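Local coordinates for protein aminoglycoside phosphotransferase (PDB 6FUC) that probably phosphorylates the 3'' hydroxyl of streptomycin with ATP as phosphate donor, a kinase-like reaction that gives resistance to the antibiotic, at residues F7-L11 with A42-P46; P218-L222 with Y251-D256. One frame throughout, in Å; residues are numbered along the deposited sequence. Where two conformers were deposited one is given.

Contact 1. Residues F7-L11 with A42-P46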
# COMPACT_ATOMS: atom_id res chain seq x y z
N PHE A 7 5.61 -9.36 -21.23
CA PHE A 7 6.16 -8.41 -20.28
C PHE A 7 7.67 -8.32 -20.40
O PHE A 7 8.24 -7.23 -20.44
CB PHE A 7 5.74 -8.81 -18.90
CG PHE A 7 4.25 -8.67 -18.61
CD1 PHE A 7 3.39 -7.93 -19.40
CD2 PHE A 7 3.74 -9.33 -17.51
CE1 PHE A 7 2.07 -7.81 -19.06
CE2 PHE A 7 2.42 -9.19 -17.13
CZ PHE A 7 1.58 -8.45 -17.96
N LEU A 8 8.31 -9.47 -20.56
CA LEU A 8 9.74 -9.46 -20.69
C LEU A 8 10.15 -8.76 -22.03
O LEU A 8 11.18 -8.09 -22.09
CB LEU A 8 10.34 -10.88 -20.60
CG LEU A 8 10.37 -11.42 -19.13
CD1 LEU A 8 10.57 -12.94 -19.11
CD2 LEU A 8 11.44 -10.72 -18.32
N THR A 9 9.32 -8.82 -23.05
CA THR A 9 9.59 -8.10 -24.29
C THR A 9 9.67 -6.59 -24.04
O THR A 9 10.57 -5.92 -24.51
CB THR A 9 8.59 -8.46 -25.36
OG1 THR A 9 8.68 -9.88 -25.62
CG2 THR A 9 8.85 -7.80 -26.60
N LEU A 10 8.72 -6.08 -23.29
CA LEU A 10 8.74 -4.68 -22.92
C LEU A 10 10.01 -4.36 -22.17
O LEU A 10 10.63 -3.31 -22.40
CB LEU A 10 7.54 -4.25 -22.04
CG LEU A 10 6.17 -4.29 -22.72
CD1 LEU A 10 5.07 -4.07 -21.73
CD2 LEU A 10 6.14 -3.19 -23.77
N LEU A 11 10.37 -5.20 -21.17
CA LEU A 11 11.48 -4.89 -20.31
C LEU A 11 12.84 -5.00 -21.02
O LEU A 11 13.77 -4.27 -20.72
CB LEU A 11 11.47 -5.75 -19.08
CG LEU A 11 10.22 -5.64 -18.20
CD1 LEU A 11 10.36 -6.51 -16.98
CD2 LEU A 11 9.85 -4.19 -17.87
N ALA A 42 10.36 -3.49 -11.93
CA ALA A 42 9.39 -3.23 -13.00
C ALA A 42 8.04 -3.85 -12.63
O ALA A 42 8.00 -5.02 -12.20
CB ALA A 42 9.82 -3.70 -14.33
N LYS A 43 6.97 -3.15 -12.84
CA LYS A 43 5.65 -3.71 -12.67
C LYS A 43 4.99 -3.67 -13.99
O LYS A 43 4.98 -2.63 -14.67
CB LYS A 43 4.87 -2.87 -11.66
CG LYS A 43 3.52 -3.35 -11.33
CD LYS A 43 2.97 -2.64 -10.09
CE LYS A 43 1.48 -2.99 -10.00
NZ LYS A 43 0.91 -2.25 -8.84
N CYS A 44 4.46 -4.82 -14.43
CA CYS A 44 3.81 -4.89 -15.72
C CYS A 44 2.40 -5.38 -15.58
O CYS A 44 2.12 -6.22 -14.70
CB CYS A 44 4.53 -5.85 -16.66
SG CYS A 44 6.26 -5.41 -17.01
N VAL A 45 1.53 -4.91 -16.47
CA VAL A 45 0.12 -5.22 -16.41
C VAL A 45 -0.41 -5.46 -17.81
O VAL A 45 0.14 -4.93 -18.82
CB VAL A 45 -0.72 -4.09 -15.71
CG1 VAL A 45 -0.20 -3.84 -14.30
CG2 VAL A 45 -0.79 -2.81 -16.57
N PRO A 46 -1.48 -6.23 -17.91
CA PRO A 46 -2.06 -6.41 -19.22
C PRO A 46 -2.83 -5.19 -19.69
O PRO A 46 -3.02 -4.23 -18.97
CB PRO A 46 -2.97 -7.63 -19.06
CG PRO A 46 -3.12 -7.86 -17.63
CD PRO A 46 -2.07 -7.12 -16.89

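Contact 2. Residues P218-L222 with Y251-D256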
# COMPACT_ATOMS: atom_id res chain seq x y z
N PRO A 218 -6.80 9.30 7.65
CA PRO A 218 -5.51 8.66 8.03
C PRO A 218 -5.62 7.21 8.46
O PRO A 218 -4.65 6.47 8.36
CB PRO A 218 -5.03 9.54 9.16
CG PRO A 218 -6.23 10.28 9.67
CD PRO A 218 -7.09 10.50 8.42
N TYR A 219 -6.77 6.81 9.03
CA TYR A 219 -6.93 5.38 9.39
C TYR A 219 -6.94 4.41 8.23
O TYR A 219 -6.74 3.23 8.44
CB TYR A 219 -8.17 5.20 10.32
CG TYR A 219 -7.87 5.60 11.71
CD1 TYR A 219 -7.10 4.79 12.51
CD2 TYR A 219 -8.24 6.81 12.23
CE1 TYR A 219 -6.75 5.15 13.78
CE2 TYR A 219 -7.91 7.19 13.56
CZ TYR A 219 -7.11 6.37 14.30
OH TYR A 219 -6.74 6.71 15.57
N ALA A 220 -7.15 4.90 7.00
CA ALA A 220 -6.98 4.03 5.85
C ALA A 220 -5.57 3.46 5.83
O ALA A 220 -5.36 2.33 5.35
CB ALA A 220 -7.31 4.75 4.55
N ASP A 221 -4.61 4.25 6.24
CA ASP A 221 -3.22 3.85 6.41
C ASP A 221 -2.96 3.22 7.75
O ASP A 221 -2.37 2.12 7.83
CB ASP A 221 -2.28 5.07 6.22
CG ASP A 221 -1.88 5.43 4.82
OD1 ASP A 221 -2.32 4.78 3.86
OD2 ASP A 221 -1.13 6.44 4.71
N LEU A 222 -3.35 3.85 8.85
CA LEU A 222 -2.96 3.36 10.16
C LEU A 222 -3.54 1.98 10.46
O LEU A 222 -2.90 1.17 11.11
CB LEU A 222 -3.30 4.32 11.25
CG LEU A 222 -2.69 5.73 11.15
CD1 LEU A 222 -3.16 6.60 12.30
CD2 LEU A 222 -1.16 5.61 10.99
N TYR A 251 2.93 10.04 16.57
CA TYR A 251 2.36 10.57 15.33
C TYR A 251 1.47 11.80 15.64
O TYR A 251 1.48 12.74 14.85
CB TYR A 251 1.55 9.46 14.67
CG TYR A 251 0.66 9.88 13.53
CD1 TYR A 251 -0.61 10.40 13.74
CD2 TYR A 251 1.09 9.79 12.21
CE1 TYR A 251 -1.45 10.71 12.68
CE2 TYR A 251 0.24 10.10 11.15
CZ TYR A 251 -1.00 10.60 11.40
OH TYR A 251 -1.89 10.92 10.40
N GLY A 252 0.71 11.78 16.70
CA GLY A 252 -0.20 12.87 17.12
C GLY A 252 -1.66 12.67 16.66
O GLY A 252 -2.22 13.50 15.92
N ILE A 253 -2.28 11.59 17.10
CA ILE A 253 -3.69 11.34 16.83
C ILE A 253 -4.25 10.59 18.04
O ILE A 253 -3.54 9.85 18.71
CB ILE A 253 -3.85 10.58 15.51
CG1 ILE A 253 -5.27 10.59 14.95
CG2 ILE A 253 -3.39 9.10 15.67
CD1 ILE A 253 -5.38 10.03 13.54
N ALA A 254 -5.54 10.77 18.27
CA ALA A 254 -6.31 10.01 19.24
C ALA A 254 -6.68 8.72 18.55
O ALA A 254 -7.06 8.68 17.30
CB ALA A 254 -7.57 10.74 19.64
N LEU A 255 -6.53 7.63 19.29
CA LEU A 255 -7.00 6.33 18.74
C LEU A 255 -8.52 6.33 18.68
O LEU A 255 -9.19 6.77 19.59
CB LEU A 255 -6.55 5.14 19.59
CG LEU A 255 -5.04 4.96 19.56
CD1 LEU A 255 -4.63 4.15 20.78
CD2 LEU A 255 -4.60 4.32 18.25
N ASP A 256 -9.07 5.78 17.61
CA ASP A 256 -10.49 5.59 17.35
C ASP A 256 -10.70 4.16 16.84
O ASP A 256 -10.52 3.88 15.65
CB ASP A 256 -11.01 6.66 16.37
CG ASP A 256 -12.49 6.56 16.11
OD1 ASP A 256 -13.13 5.52 16.32
OD2 ASP A 256 -13.01 7.55 15.57

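Contact 1. Residues F7-L11 with A42-P46
The ring of Phe7 lies with one face against the CB of Cys44, packing helix 4-12 near the N terminus onto strand 40-45 of the five-stranded antiparallel sheet of the kinase-like N-terminal lobe. The axes of the 7-11 helix segment and the 42-45 strand segment approach to 9.4 Å, with N-to-C directions 134° apart. Cys44 CB meets the ring as a CH-pi contact, 3.6 Å from the centroid and displaced toward the CG side, where Phe7 CG is its nearest atom. The sulfur takes a different place: Cys44 SG stands obliquely to the Phe7 ring, 4.8 Å from its centroid, a sulfur-aromatic contact, and also touches Leu11. Phe7 CG lies anti to its carbonyl carbon (chi1 -68°), which sends the flat ring off the helix and along the strand toward Val45 and Pro46. One helical turn later, Leu11 sets its branched end on the small side chain of Ala42, with CD2 of Leu11 3.6 Å from CB of Ala42. Residue size suits each place: a methyl and a slim thiol let the helix come close, while the broad phenyl and the forked leucine spread over them. Phe33 of the adjoining strand 31-34 also touches Phe7 and Leu11, and Trp20 touches Leu11 and Ala42, so the apolar layer extends beyond the pair. On the other side of the strand, Lys43 forms a salt bridge with Glu56 of helix 50-63. At the far end of the phenyl ring, Phe7 CZ reaches Pro46 CD at 4.0 Å, while Pro46 N lies near the ring plane at its edge.

Contact 2. Residues P218-L222 with Y251-D256
The hydroxyl of Tyr219 gives its proton to the carbonyl of Ala254, with 2.6 Å between Tyr219 OH and Ala254 O, and weakly accepts the backbone N-H of Asp256. The donor approaches the carbonyl at a C=O...O angle of 128°, tilted 23° from its plane, while the weak bond is bent at the hydrogen. One phenol thus bridges two backbone groups of the link 251-256, a task suited to tyrosine, whose long rigid ring carries a hydroxyl past the apolar side chain of Ile253 to the backbone beyond. Ile253 comes from the opposite direction: its CD1 lies 3.8 Å from Tyr219 CE2 and also touches CG of Pro218. With CG1 anti to the backbone N (chi1 -165°), the extended arm of Ile253 reaches this place, while its CG2 methyl turns to Leu222 CD1. CD1 of Leu222 also lies loosely over a face of the Tyr251 ring, and the OH of Tyr251 sits 3.6 Å from Pro218 CB. That hydroxyl has its polar partner in His118 ND1, and Asp221 OD2 binds NE2 of the same histidine, a pair of bonds that would fix the imidazole's rotation. Gly252 suits the end of helix 243-251, where the chain leaves helical geometry: its backbone angles, phi positive, would press a CB against the carbonyl oxygen of Tyr251. Asp256 N-caps helix 257-266 and forms a salt bridge with Arg259. The contact therefore joins the start of helix 219-233 to the link between helices 243-251 and 257-266, with Pro218 also resting on Val184 of strand 184-186 in the helical C-terminal lobe.

From the N terminus, helix 4-12 comes first, and the chain then traces strands 21-22 and 31-34 before contact 1 closes a loop of 30 intervening residues at strand 40-45. Helix 50-63, strands 73-79 and 82-88, the helices up to 172-181 and the short strands from 184 to 216 follow before contact 2 opens at 218-222. Its 28 intervening residues are mostly helical and return at the link before helix 257-266. The two loops lie in series, neither enclosing nor crossing the other. Their centres are 36 Å apart: contact 1 ties helix to sheet in the N-terminal lobe, contact 2 helix to interhelical link in the mainly helical C-terminal lobe.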